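Local coordinates for iron uptake protein A2 (Synechocystis sp., PDB 2VOZ) that binds ferric iron in the periplasm and probably hands it to an ABC transporter for import into the cell, at residues M90-R93 and A94-A97; L116-P119 and D120-Y124; L171-T174 and A175-A179; F249-G253 and S254-G258; G330-Q333 and P334-A337. All coordinates share one frame; numbering follows the deposited sequence.

Contact 1: residues M90-R93 and A94-A97; sequences MLWR and AEQA
A first torsion of 171° at Trp-92, which carries CG to the far side from the backbone N, and a bend at chi2 of Gln-96 (-70°) lay an amide over an indole one helical turn apart. Both residues belong to helix 88-96, which follows strand 82-86 in the type 2 periplasmic binding protein fold, and theirs is an i to i+4 contact along the helix surface. CG of Gln-96 comes down over the indole face, 3.5 Å from the centroid of the five-membered ring of Trp-92, as a CH-pi contact. Its nearest ring atom is CE2 of Trp-92, 3.3 Å from Gln-96 CG. Past CG the amide runs almost parallel to the indole, the planes only 4° apart, and CD of Gln-96 lies 3.4 Å from NE1 of Trp-92. Beneath this stack the backbone makes the matching bond, Gln-96 N to Trp-92 O at 2.8 Å.

The neighbouring side chains tie the helix outward. Glu-95 passes the indole obliquely, its OE2 4.2 Å from Trp-92 CD1, and the same oxygen is hydrogen-bonded to Trp-123 in the loop before strand 124-136. Arg-93 stretches out along its extended chain to Gln-333 and to a salt bridge with Glu-65. Met-90 packs on helix 64-74, its side chain about 7 Å from that of the iron ligand Tyr-169. Where the helix runs out, N of Ala-97 still bonds to O of Arg-93 at 3.1 Å, and CB of Ala-97 sits 3.6 Å from that same Arg-93 oxygen.

Contact 2: residues L116-P119 and D120-Y124; sequences LRHP and DGLWY
Asp-120 meets the edge of the His-118 ring: its backbone N lies near the ring plane, 3.0 Å from His-118 CD2, and its CB packs beside the same carbon. Gly-121 then closes a type I beta turn, its N bonded to His-118 O at 3.0 Å from well above the carbonyl plane. The backbone of Gly-121 has positive phi, and a side chain there would run into the hydroxyl of Tyr-124. Leu-122 lies alongside His-118, pointing the same way, with CD1 over one face of the imidazole, 4.0 Å from the centroid of the His-118 ring. Pro-119 CD covers the opposite face, so the imidazole is held between a methyl and a proline ring.

Trp-123 crosses His-118 at about a right angle. The edge of the imidazole points to the indole face in a T-shaped pair, centroids of His-118 and the five-membered ring of Trp-123 4.9 Å apart and planes at 68°. A first torsion of -172° turns the imidazole toward the indole, while CB of His-118 makes a CH-pi contact over the same indole ring, 3.9 Å from its centroid. Trp-123 O also receives N-H of His-118 in an almost straight bond (2.9 Å, 174°), and its NE1 is taken by Glu-95. Tyr-124 sets ring atom CD2 3.7 Å from Arg-117 CB, while the guanidinium leaves for Ile-112 O. The whole is a hairpin-like loop with a type I beta turn at its tip and a single Arg-117 to Tyr-124 backbone bridge, leading into strand 124-136 of the periplasmic binding protein fold.

Contact 3: residues L171-T174 and A175-A179; sequences LSLT and ASRIA
Regular i to i+4 bonds run through this part of helix 168-181, among them Ser-176 N to Ser-172 O and Ile-178 N to Thr-174 O, both 2.9 Å. On one flank the hydroxyl of Ser-176 folds back on its own helix: with chi1 at 78°, OG sits between the backbone N and the carbonyl carbon and donates to Leu-173 O at 2.7 Å. That carbonyl also accepts N-H of Arg-177 at 3.2 Å, so two donors share it. Arg-177, its chain bent at chi2 and chi3, curls round and grips the hydroxyl side-on, NE at 3.1 Å and NH1 at 3.0 Å from Ser-176 OG, with the oxygen in the guanidinium plane. NH2 of Arg-177 goes on to a salt bridge with Glu-149. Across the helix, Ile-178 lays CG1 against the Thr-174 carbonyl, 3.5 Å from Thr-174 O. Ser-172 OG bonds to Asp-87, and Tyr-169, an iron ligand, lies earlier on this same helix.

Placing an alanine at Ser-176 removes the acceptor shared by NE and NH1, which would probably leave the guanidinium held mainly through NH2 and freer to turn. The buried hydroxyl thus works in both directions, donating a hydrogen bond to the carbonyl of Leu-173 while it accepts from the guanidinium, which is likely to polarise it and strengthen its short bond to Leu-173.

Contact 4: residues F249-G253 and S254-G258; sequences FPNTG and SGERG
A single water oxygen is gripped from three sides by Asn-251 and the 254-258 segment: it accepts from Asn-251 ND2 (2.9 Å) and from the backbone N of Arg-257 (2.8 Å), and donates to Glu-256 OE2 (2.8 Å). It lies inside a loop that joins strands 245-248 and 261-268 and is tipped by a type II beta turn from Gly-253 to Glu-256. In that turn Glu-256 N bonds to Gly-253 O at 2.9 Å, approaching from above the carbonyl plane, and Gly-255 takes the positive phi that favours glycine.

Asn-251 and Glu-256 cross with amide and carboxylate planes 81° apart. ND2 and OE2 stay 4.1 Å from each other, and the water spans the gap. A bend at chi2 (-62°) brings the carboxylate of Glu-256 back to the water, while its CB rests 3.4 Å from Asn-251 O. The amide of Asn-251 has further partners, OD1 taking N-H of Tyr-148 and ND2 reaching Glu-149, so its orientation is fixed from both ends. Arg-257 turns outward to a salt bridge with Asp-322.

At the base of the loop Gly-258 N makes a short but weak, strongly bent bond to Asn-251 O. Gly-258 adopts backbone angles that would jam any CB against the preceding carbonyl, and its own O lies only 3.2 Å from CB of Asn-251.

Contact 5: residues G330-Q333 and P334-A337; sequences GRYQ and PDSA
Asp-335 turns back on Tyr-332 all along its side chain, at the junction of two successive helices: Tyr-332 is the first residue to leave helix 327-331 and the N-cap of helix 333-342. CB of Asp-335 lies 3.5 Å from Tyr-332 O; its CG comes to the edge of the phenol ring, 4.0 Å from Tyr-332 CD1. OD1 stays in the plane of that ring, beside the same edge carbon, and makes a long, weak ion pair with Arg-338. OD2 turns the other way, over the backbone, 3.5 Å from Tyr-332 CA. Carboxylate and ring planes are 70° apart, with chi1 of -46° swinging the group toward the start of the helix.

The tyrosine carbonyl begins the helical bonding by accepting Ser-336 N at 2.9 Å, and Gln-333 O takes Ala-337 N at 3.0 Å. Pro-334 suits this first turn, where its missing N-H costs no bond. Gln-333 reaches across to Arg-93 and Gly-89.

With an alanine at Asp-335 the carboxylate is gone, which would probably open a gap beside the edge of Tyr-332 and leave the helix start without its negative charge. A carboxylate near a helix N-terminus is likely to be favoured by the helix dipole, and the weakly positive C-H edge of the ring may add a little.

How the contacts relate
Contact 3 is wholly buried; the other four are partly buried, and contact 4 has the most exposed residues. Contacts 1, 3 and 5 are helical and join one another: Leu-171 O receives Ser-336 OG at 2.9 Å, and Trp-92 CH2 packs 3.6 Å from Pro-334 CG. Contacts 2 and 4 are loops feeding the central sheet, about 25 Å apart between centres. Contact 2 adjoins contact 1 through the Glu-95 to Trp-123 bond, whereas contact 4 reaches contact 3 by packing of Asn-251 on Arg-177. An amide laid on an indole marks contact 1, a T-shaped aromatic pair contact 2, a shared hydroxyl contact 3, a bridging water contact 4, and a helix start contact 5.

Contact 1: residues M90-R93 and A94-A97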
loop_
_atom_site.group_PDB
_atom_site.type_symbol
_atom_site.label_atom_id
_atom_site.label_comp_id
_atom_site.label_asym_id
_atom_site.label_seq_id
_atom_site.Cartn_x
_atom_site.Cartn_y
_atom_site.Cartn_z
ATOM N N MET B 90 -24.099 -1.452 14.005
ATOM C CA MET B 90 -22.826 -1.444 14.737
ATOM C C MET B 90 -22.734 -0.299 15.715
ATOM O O MET B 90 -22.235 -0.474 16.818
ATOM C CB MET B 90 -21.583 -1.491 13.818
ATOM C CG MET B 90 -21.479 -2.772 12.960
ATOM S SD MET B 90 -21.624 -4.347 13.946
ATOM C CE MET B 90 -20.313 -4.173 15.116
ATOM N N LEU B 91 -23.217 0.877 15.321
ATOM C CA LEU B 91 -23.344 1.968 16.272
ATOM C C LEU B 91 -24.212 1.559 17.456
ATOM O O LEU B 91 -23.903 1.874 18.606
ATOM C CB LEU B 91 -23.907 3.205 15.582
ATOM C CG LEU B 91 -22.853 3.759 14.605
ATOM C CD1 LEU B 91 -23.536 4.722 13.571
ATOM C CD2 LEU B 91 -21.688 4.435 15.370
ATOM N N TRP B 92 -25.278 0.817 17.172
ATOM C CA TRP B 92 -26.154 0.360 18.240
ATOM C C TRP B 92 -25.399 -0.611 19.179
ATOM O O TRP B 92 -25.571 -0.541 20.397
ATOM C CB TRP B 92 -27.409 -0.292 17.632
ATOM C CG TRP B 92 -28.309 -1.000 18.640
ATOM C CD1 TRP B 92 -29.313 -0.428 19.358
ATOM C CD2 TRP B 92 -28.296 -2.392 18.998
ATOM N NE1 TRP B 92 -29.928 -1.359 20.152
ATOM C CE2 TRP B 92 -29.331 -2.574 19.956
ATOM C CE3 TRP B 92 -27.497 -3.490 18.640
ATOM C CZ2 TRP B 92 -29.597 -3.796 20.550
ATOM C CZ3 TRP B 92 -27.769 -4.725 19.228
ATOM C CH2 TRP B 92 -28.821 -4.869 20.164
ATOM N N ARG B 93 -24.590 -1.519 18.656
ATOM C CA ARG B 93 -23.830 -2.408 19.548
ATOM C C ARG B 93 -22.905 -1.623 20.462
ATOM O O ARG B 93 -22.760 -1.959 21.651
ATOM C CB ARG B 93 -23.041 -3.449 18.789
ATOM C CG ARG B 93 -23.942 -4.413 18.071
ATOM C CD ARG B 93 -23.115 -5.572 17.482
ATOM N NE ARG B 93 -23.973 -6.360 16.596
ATOM C CZ ARG B 93 -23.522 -7.249 15.712
ATOM N NH1 ARG B 93 -24.393 -7.908 14.957
ATOM N NH2 ARG B 93 -22.211 -7.496 15.599
ATOM N N ALA B 94 -22.303 -0.558 19.926
ATOM C CA ALA B 94 -21.477 0.348 20.735
ATOM C C ALA B 94 -22.305 1.054 21.830
ATOM O O ALA B 94 -21.898 1.138 22.984
ATOM C CB ALA B 94 -20.800 1.396 19.834
ATOM N N GLU B 95 -23.474 1.546 21.435
ATOM C CA GLU B 95 -24.431 2.209 22.292
ATOM C C GLU B 95 -24.832 1.283 23.432
ATOM O O GLU B 95 -24.886 1.671 24.612
ATOM C CB GLU B 95 -25.635 2.438 21.399
ATOM C CG GLU B 95 -26.259 3.760 21.386
ATOM C CD GLU B 95 -27.636 3.605 20.765
ATOM O OE1 GLU B 95 -28.605 3.486 21.551
ATOM O OE2 GLU B 95 -27.722 3.484 19.519
ATOM N N GLN B 96 -25.074 0.026 23.091
ATOM C CA GLN B 96 -25.533 -0.957 24.055
ATOM C C GLN B 96 -24.453 -1.293 25.089
ATOM O O GLN B 96 -24.788 -1.554 26.259
ATOM C CB GLN B 96 -26.106 -2.166 23.317
ATOM C CG GLN B 96 -27.310 -1.702 22.434
ATOM C CD GLN B 96 -28.521 -1.300 23.260
ATOM O OE1 GLN B 96 -29.108 -2.141 23.909
ATOM N NE2 GLN B 96 -28.897 -0.014 23.234
ATOM N N ALA B 97 -23.180 -1.248 24.662
ATOM C CA ALA B 97 -22.015 -1.390 25.543
ATOM C C ALA B 97 -21.781 -0.105 26.379
ATOM O O ALA B 97 -20.840 -0.011 27.197
ATOM C CB ALA B 97 -20.814 -1.718 24.729
#

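Contact 2: residues L116-P119 and D120-Y124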
loop_
_atom_site.group_PDB
_atom_site.type_symbol
_atom_site.label_atom_id
_atom_site.label_comp_id
_atom_site.label_asym_id
_atom_site.label_seq_id
_atom_site.Cartn_x
_atom_site.Cartn_y
_atom_site.Cartn_z
ATOM N N LEU B 116 -30.957 10.632 10.164
ATOM C CA LEU B 116 -29.654 9.989 9.979
ATOM C C LEU B 116 -28.757 10.173 11.199
ATOM O O LEU B 116 -27.543 9.987 11.130
ATOM C CB LEU B 116 -28.986 10.562 8.733
ATOM C CG LEU B 116 -29.822 10.363 7.457
ATOM C CD1 LEU B 116 -29.070 10.967 6.327
ATOM C CD2 LEU B 116 -30.145 8.890 7.184
ATOM N N ARG B 117 -29.372 10.517 12.330
ATOM C CA ARG B 117 -28.635 10.631 13.589
ATOM C C ARG B 117 -29.462 10.149 14.744
ATOM O O ARG B 117 -30.685 10.059 14.647
ATOM C CB ARG B 117 -28.161 12.065 13.858
ATOM C CG ARG B 117 -29.227 13.159 13.664
ATOM C CD ARG B 117 -28.577 14.528 13.871
ATOM N NE ARG B 117 -29.391 15.657 13.366
ATOM C CZ ARG B 117 -30.409 16.192 14.028
ATOM N NH1 ARG B 117 -30.762 15.700 15.208
ATOM N NH2 ARG B 117 -31.093 17.201 13.510
ATOM N N HIS B 118 -28.791 9.801 15.837
ATOM C CA HIS B 118 -29.492 9.238 16.974
ATOM C C HIS B 118 -30.351 10.307 17.659
ATOM O O HIS B 118 -29.893 11.431 17.852
ATOM C CB HIS B 118 -28.463 8.633 17.933
ATOM C CG HIS B 118 -29.083 7.866 19.042
ATOM N ND1 HIS B 118 -29.211 6.492 19.032
ATOM C CD2 HIS B 118 -29.691 8.299 20.169
ATOM C CE1 HIS B 118 -29.842 6.109 20.129
ATOM N NE2 HIS B 118 -30.144 7.185 20.832
ATOM N N PRO B 119 -31.596 9.950 18.032
ATOM C CA PRO B 119 -32.502 10.919 18.627
ATOM C C PRO B 119 -31.969 11.558 19.913
ATOM O O PRO B 119 -32.428 12.646 20.277
ATOM C CB PRO B 119 -33.756 10.070 18.930
ATOM C CG PRO B 119 -33.710 8.963 17.946
ATOM C CD PRO B 119 -32.241 8.627 17.898
ATOM N N ASP B 120 -31.027 10.920 20.598
ATOM C CA ASP B 120 -30.506 11.444 21.859
ATOM C C ASP B 120 -29.121 12.037 21.696
ATOM O O ASP B 120 -28.445 12.380 22.690
ATOM C CB ASP B 120 -30.515 10.350 22.938
ATOM C CG ASP B 120 -31.897 9.867 23.252
ATOM O OD1 ASP B 120 -32.817 10.711 23.289
ATOM O OD2 ASP B 120 -32.071 8.646 23.448
ATOM N N GLY B 121 -28.677 12.169 20.446
ATOM C CA GLY B 121 -27.379 12.795 20.171
ATOM C C GLY B 121 -26.161 11.941 20.492
ATOM O O GLY B 121 -25.056 12.456 20.635
ATOM N N LEU B 122 -26.363 10.632 20.568
ATOM C CA LEU B 122 -25.296 9.698 20.919
ATOM C C LEU B 122 -24.346 9.435 19.757
ATOM O O LEU B 122 -23.166 9.165 19.968
ATOM C CB LEU B 122 -25.902 8.388 21.401
ATOM C CG LEU B 122 -26.554 8.386 22.790
ATOM C CD1 LEU B 122 -27.182 7.017 23.062
ATOM C CD2 LEU B 122 -25.510 8.756 23.834
ATOM N N TRP B 123 -24.882 9.467 18.533
ATOM C CA TRP B 123 -24.039 9.273 17.346
ATOM C C TRP B 123 -24.737 9.842 16.117
ATOM O O TRP B 123 -25.950 10.153 16.156
ATOM C CB TRP B 123 -23.636 7.799 17.172
ATOM C CG TRP B 123 -24.773 6.783 17.213
ATOM C CD1 TRP B 123 -25.054 5.919 18.243
ATOM C CD2 TRP B 123 -25.761 6.536 16.199
ATOM N NE1 TRP B 123 -26.142 5.141 17.925
ATOM C CE2 TRP B 123 -26.589 5.491 16.676
ATOM C CE3 TRP B 123 -26.020 7.083 14.928
ATOM C CZ2 TRP B 123 -27.661 4.996 15.947
ATOM C CZ3 TRP B 123 -27.125 6.581 14.183
ATOM C CH2 TRP B 123 -27.921 5.541 14.716
ATOM N N TYR B 124 -23.953 9.986 15.039
ATOM C CA TYR B 124 -24.358 10.790 13.883
ATOM C C TYR B 124 -23.928 10.086 12.615
ATOM O O TYR B 124 -22.799 9.611 12.537
ATOM C CB TYR B 124 -23.661 12.171 13.939
ATOM C CG TYR B 124 -24.084 12.897 15.175
ATOM C CD1 TYR B 124 -23.473 12.645 16.387
ATOM C CD2 TYR B 124 -25.157 13.793 15.136
ATOM C CE1 TYR B 124 -23.913 13.309 17.589
ATOM C CE2 TYR B 124 -25.617 14.443 16.308
ATOM C CZ TYR B 124 -24.990 14.194 17.515
ATOM O OH TYR B 124 -25.430 14.815 18.657
#

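Contact 3: residues L171-T174 and A175-A179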
loop_
_atom_site.group_PDB
_atom_site.type_symbol
_atom_site.label_atom_id
_atom_site.label_comp_id
_atom_site.label_asym_id
_atom_site.label_seq_id
_atom_site.Cartn_x
_atom_site.Cartn_y
_atom_site.Cartn_z
ATOM N N LEU B 171 -29.292 -7.764 8.963
ATOM C CA LEU B 171 -29.918 -7.512 10.262
ATOM C C LEU B 171 -30.628 -6.153 10.229
ATOM O O LEU B 171 -31.769 -6.030 10.657
ATOM C CB LEU B 171 -28.862 -7.504 11.376
ATOM C CG LEU B 171 -28.398 -8.901 11.845
ATOM C CD1 LEU B 171 -27.153 -8.824 12.733
ATOM C CD2 LEU B 171 -29.518 -9.631 12.553
ATOM N N SER B 172 -29.952 -5.149 9.675
ATOM C CA SER B 172 -30.545 -3.820 9.636
ATOM C C SER B 172 -31.735 -3.680 8.672
ATOM O O SER B 172 -32.732 -2.978 8.990
ATOM C CB SER B 172 -29.453 -2.761 9.375
ATOM O OG SER B 172 -28.614 -2.676 10.540
ATOM N N LEU B 173 -31.666 -4.338 7.513
ATOM C CA LEU B 173 -32.800 -4.313 6.604
ATOM C C LEU B 173 -34.005 -4.959 7.247
ATOM O O LEU B 173 -35.108 -4.407 7.211
ATOM C CB LEU B 173 -32.482 -4.979 5.284
ATOM C CG LEU B 173 -33.640 -5.041 4.289
ATOM C CD1 LEU B 173 -34.202 -3.673 3.910
ATOM C CD2 LEU B 173 -33.180 -5.792 3.023
ATOM N N THR B 174 -33.796 -6.103 7.881
ATOM C CA THR B 174 -34.933 -6.763 8.513
ATOM C C THR B 174 -35.461 -5.937 9.680
ATOM O O THR B 174 -36.669 -5.828 9.877
ATOM C CB THR B 174 -34.535 -8.137 8.989
ATOM O OG1 THR B 174 -34.185 -8.981 7.863
ATOM C CG2 THR B 174 -35.662 -8.795 9.799
ATOM N N ALA B 175 -34.539 -5.345 10.439
ATOM C CA ALA B 175 -34.911 -4.492 11.572
ATOM C C ALA B 175 -35.799 -3.361 11.102
ATOM O O ALA B 175 -36.764 -2.999 11.766
ATOM C CB ALA B 175 -33.653 -3.940 12.192
ATOM N N SER B 176 -35.454 -2.777 9.956
ATOM C CA SER B 176 -36.296 -1.702 9.407
ATOM C C SER B 176 -37.714 -2.197 9.059
ATOM O O SER B 176 -38.686 -1.461 9.258
ATOM C CB SER B 176 -35.632 -1.037 8.208
ATOM O OG SER B 176 -35.741 -1.802 7.030
ATOM N N ARG B 177 -37.834 -3.424 8.548
ATOM C CA ARG B 177 -39.148 -3.950 8.217
ATOM C C ARG B 177 -39.943 -4.168 9.502
ATOM O O ARG B 177 -41.149 -3.899 9.515
ATOM C CB ARG B 177 -39.055 -5.254 7.429
ATOM C CG ARG B 177 -38.358 -5.153 6.065
ATOM C CD ARG B 177 -38.925 -4.003 5.200
ATOM N NE ARG B 177 -38.078 -2.827 5.343
ATOM C CZ ARG B 177 -38.176 -1.731 4.581
ATOM N NH1 ARG B 177 -37.322 -0.730 4.763
ATOM N NH2 ARG B 177 -39.133 -1.654 3.661
ATOM N N ILE B 178 -39.285 -4.659 10.558
ATOM C CA ILE B 178 -39.986 -4.817 11.870
ATOM C C ILE B 178 -40.504 -3.447 12.381
ATOM O O ILE B 178 -41.670 -3.303 12.815
ATOM C CB ILE B 178 -39.089 -5.448 12.908
ATOM C CG1 ILE B 178 -38.685 -6.861 12.480
ATOM C CG2 ILE B 178 -39.795 -5.491 14.271
ATOM C CD1 ILE B 178 -37.630 -7.498 13.400
ATOM N N ALA B 179 -39.646 -2.437 12.322
ATOM C CA ALA B 179 -40.001 -1.087 12.762
ATOM C C ALA B 179 -41.257 -0.591 12.023
ATOM O O ALA B 179 -42.159 0.020 12.614
ATOM C CB ALA B 179 -38.804 -0.138 12.538
#

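Contact 4: residues F249-G253 and S254-G258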
loop_
_atom_site.group_PDB
_atom_site.type_symbol
_atom_site.label_atom_id
_atom_site.label_comp_id
_atom_site.label_asym_id
_atom_site.label_seq_id
_atom_site.Cartn_x
_atom_site.Cartn_y
_atom_site.Cartn_z
ATOM N N PHE B 249 -33.501 0.593 -7.600
ATOM C CA PHE B 249 -33.886 1.151 -6.314
ATOM C C PHE B 249 -35.302 0.712 -5.952
ATOM O O PHE B 249 -36.259 1.108 -6.630
ATOM C CB PHE B 249 -33.830 2.685 -6.287
ATOM C CG PHE B 249 -32.439 3.264 -6.316
ATOM C CD1 PHE B 249 -31.642 3.292 -5.168
ATOM C CD2 PHE B 249 -31.934 3.821 -7.494
ATOM C CE1 PHE B 249 -30.354 3.838 -5.197
ATOM C CE2 PHE B 249 -30.654 4.367 -7.522
ATOM C CZ PHE B 249 -29.855 4.361 -6.376
ATOM N N PRO B 250 -35.438 -0.096 -4.892
ATOM C CA PRO B 250 -36.764 -0.494 -4.456
ATOM C C PRO B 250 -37.491 0.534 -3.584
ATOM O O PRO B 250 -36.878 1.434 -2.999
ATOM C CB PRO B 250 -36.474 -1.730 -3.609
ATOM C CG PRO B 250 -35.173 -1.347 -2.947
ATOM C CD PRO B 250 -34.393 -0.733 -4.065
ATOM N N ASN B 251 -38.795 0.319 -3.482
ATOM C CA ASN B 251 -39.669 1.018 -2.539
ATOM C C ASN B 251 -39.752 2.524 -2.799
ATOM O O ASN B 251 -39.916 3.295 -1.859
ATOM C CB ASN B 251 -39.213 0.764 -1.087
ATOM C CG ASN B 251 -39.486 -0.647 -0.650
ATOM O OD1 ASN B 251 -38.925 -1.555 -1.203
ATOM N ND2 ASN B 251 -40.367 -0.829 0.338
ATOM N N THR B 252 -39.607 2.931 -4.055
ATOM C CA THR B 252 -39.705 4.359 -4.389
ATOM C C THR B 252 -41.032 4.691 -5.073
ATOM O O THR B 252 -41.272 5.862 -5.420
ATOM C CB THR B 252 -38.545 4.826 -5.293
ATOM O OG1 THR B 252 -38.752 4.325 -6.614
ATOM C CG2 THR B 252 -37.205 4.320 -4.764
ATOM N N GLY B 253 -41.872 3.670 -5.244
ATOM C CA GLY B 253 -43.181 3.843 -5.886
ATOM C C GLY B 253 -44.145 4.655 -5.054
ATOM O O GLY B 253 -43.897 4.922 -3.870
ATOM N N SER B 254 -45.277 5.035 -5.675
ATOM C CA SER B 254 -46.363 5.747 -5.000
ATOM C C SER B 254 -46.717 5.030 -3.714
ATOM O O SER B 254 -46.847 3.804 -3.713
ATOM C CB SER B 254 -47.622 5.788 -5.882
ATOM O OG SER B 254 -47.319 5.843 -7.265
ATOM N N GLY B 255 -46.901 5.768 -2.639
ATOM C CA GLY B 255 -47.308 5.178 -1.379
ATOM C C GLY B 255 -46.285 4.277 -0.734
ATOM O O GLY B 255 -46.549 3.727 0.318
ATOM N N GLU B 256 -45.127 4.073 -1.361
ATOM C CA GLU B 256 -44.058 3.352 -0.670
ATOM C C GLU B 256 -43.181 4.392 0.026
ATOM O O GLU B 256 -43.224 5.580 -0.323
ATOM C CB GLU B 256 -43.224 2.480 -1.621
ATOM C CG GLU B 256 -44.047 1.455 -2.411
ATOM C CD GLU B 256 -44.755 0.439 -1.517
ATOM O OE1 GLU B 256 -45.767 -0.143 -1.978
ATOM O OE2 GLU B 256 -44.315 0.216 -0.361
ATOM N N ARG B 257 -42.413 3.941 1.010
ATOM C CA ARG B 257 -41.703 4.830 1.936
ATOM C C ARG B 257 -40.402 5.397 1.391
ATOM O O ARG B 257 -39.998 6.486 1.776
ATOM C CB ARG B 257 -41.373 4.070 3.222
ATOM C CG ARG B 257 -42.610 3.600 4.024
ATOM C CD ARG B 257 -42.137 2.739 5.192
ATOM N NE ARG B 257 -41.206 3.481 6.045
ATOM C CZ ARG B 257 -41.560 4.250 7.074
ATOM N NH1 ARG B 257 -40.623 4.903 7.762
ATOM N NH2 ARG B 257 -42.847 4.393 7.398
ATOM N N GLY B 258 -39.712 4.614 0.572
ATOM C CA GLY B 258 -38.367 5.000 0.107
ATOM C C GLY B 258 -37.462 3.791 0.249
ATOM O O GLY B 258 -37.776 2.833 0.956
HETATM O O HOH W 1 -42.220 1.198 1.262
#

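Contact 5: residues G330-Q333 and P334-A337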
loop_
_atom_site.group_PDB
_atom_site.type_symbol
_atom_site.label_atom_id
_atom_site.label_comp_id
_atom_site.label_asym_id
_atom_site.label_seq_id
_atom_site.Cartn_x
_atom_site.Cartn_y
_atom_site.Cartn_z
ATOM N N GLY B 330 -30.802 -0.434 14.714
ATOM C CA GLY B 330 -30.248 -1.090 15.904
ATOM C C GLY B 330 -31.297 -1.529 16.914
ATOM O O GLY B 330 -31.195 -2.620 17.486
ATOM N N ARG B 331 -32.301 -0.694 17.126
ATOM C CA ARG B 331 -33.338 -0.986 18.135
ATOM C C ARG B 331 -33.911 -2.396 17.945
ATOM O O ARG B 331 -34.112 -3.115 18.921
ATOM C CB ARG B 331 -34.450 0.062 18.064
ATOM C CG ARG B 331 -35.604 -0.210 19.033
ATOM C CD ARG B 331 -36.716 0.845 18.876
ATOM N NE ARG B 331 -37.915 0.444 19.618
ATOM C CZ ARG B 331 -39.069 1.106 19.601
ATOM N NH1 ARG B 331 -39.208 2.209 18.865
ATOM N NH2 ARG B 331 -40.099 0.651 20.310
ATOM N N TYR B 332 -34.216 -2.763 16.692
ATOM C CA TYR B 332 -34.812 -4.053 16.426
ATOM C C TYR B 332 -33.816 -5.081 15.936
ATOM O O TYR B 332 -34.223 -6.102 15.349
ATOM C CB TYR B 332 -35.922 -3.926 15.404
ATOM C CG TYR B 332 -37.071 -3.107 15.895
ATOM C CD1 TYR B 332 -38.019 -3.669 16.751
ATOM C CD2 TYR B 332 -37.209 -1.781 15.522
ATOM C CE1 TYR B 332 -39.106 -2.911 17.237
ATOM C CE2 TYR B 332 -38.272 -1.013 15.995
ATOM C CZ TYR B 332 -39.224 -1.593 16.819
ATOM O OH TYR B 332 -40.266 -0.805 17.258
ATOM N N GLN B 333 -32.528 -4.822 16.133
ATOM C CA GLN B 333 -31.527 -5.855 15.793
ATOM C C GLN B 333 -31.722 -7.230 16.491
ATOM O O GLN B 333 -31.613 -8.278 15.829
ATOM C CB GLN B 333 -30.089 -5.344 16.018
ATOM C CG GLN B 333 -29.066 -6.307 15.466
ATOM C CD GLN B 333 -27.648 -5.846 15.661
ATOM O OE1 GLN B 333 -26.919 -6.434 16.433
ATOM N NE2 GLN B 333 -27.258 -4.767 14.973
ATOM N N PRO B 334 -31.953 -7.250 17.823
ATOM C CA PRO B 334 -32.142 -8.598 18.416
ATOM C C PRO B 334 -33.358 -9.353 17.830
ATOM O O PRO B 334 -33.290 -10.562 17.574
ATOM C CB PRO B 334 -32.343 -8.308 19.912
ATOM C CG PRO B 334 -31.770 -6.935 20.143
ATOM C CD PRO B 334 -32.003 -6.190 18.848
ATOM N N ASP B 335 -34.428 -8.609 17.591
ATOM C CA ASP B 335 -35.661 -9.132 17.019
ATOM C C ASP B 335 -35.374 -9.697 15.622
ATOM O O ASP B 335 -35.881 -10.754 15.264
ATOM C CB ASP B 335 -36.703 -8.015 16.927
ATOM C CG ASP B 335 -36.808 -7.150 18.243
ATOM O OD1 ASP B 335 -37.937 -7.122 18.759
ATOM O OD2 ASP B 335 -35.820 -6.489 18.741
ATOM N N SER B 336 -34.574 -8.963 14.853
ATOM C CA SER B 336 -34.213 -9.335 13.477
ATOM C C SER B 336 -33.429 -10.648 13.469
ATOM O O SER B 336 -33.681 -11.533 12.662
ATOM C CB SER B 336 -33.363 -8.207 12.874
ATOM O OG SER B 336 -32.758 -8.607 11.663
ATOM N N ALA B 337 -32.443 -10.745 14.362
ATOM C CA ALA B 337 -31.609 -11.953 14.407
ATOM C C ALA B 337 -32.460 -13.151 14.801
ATOM O O ALA B 337 -32.342 -14.241 14.243
ATOM C CB ALA B 337 -30.500 -11.755 15.430
#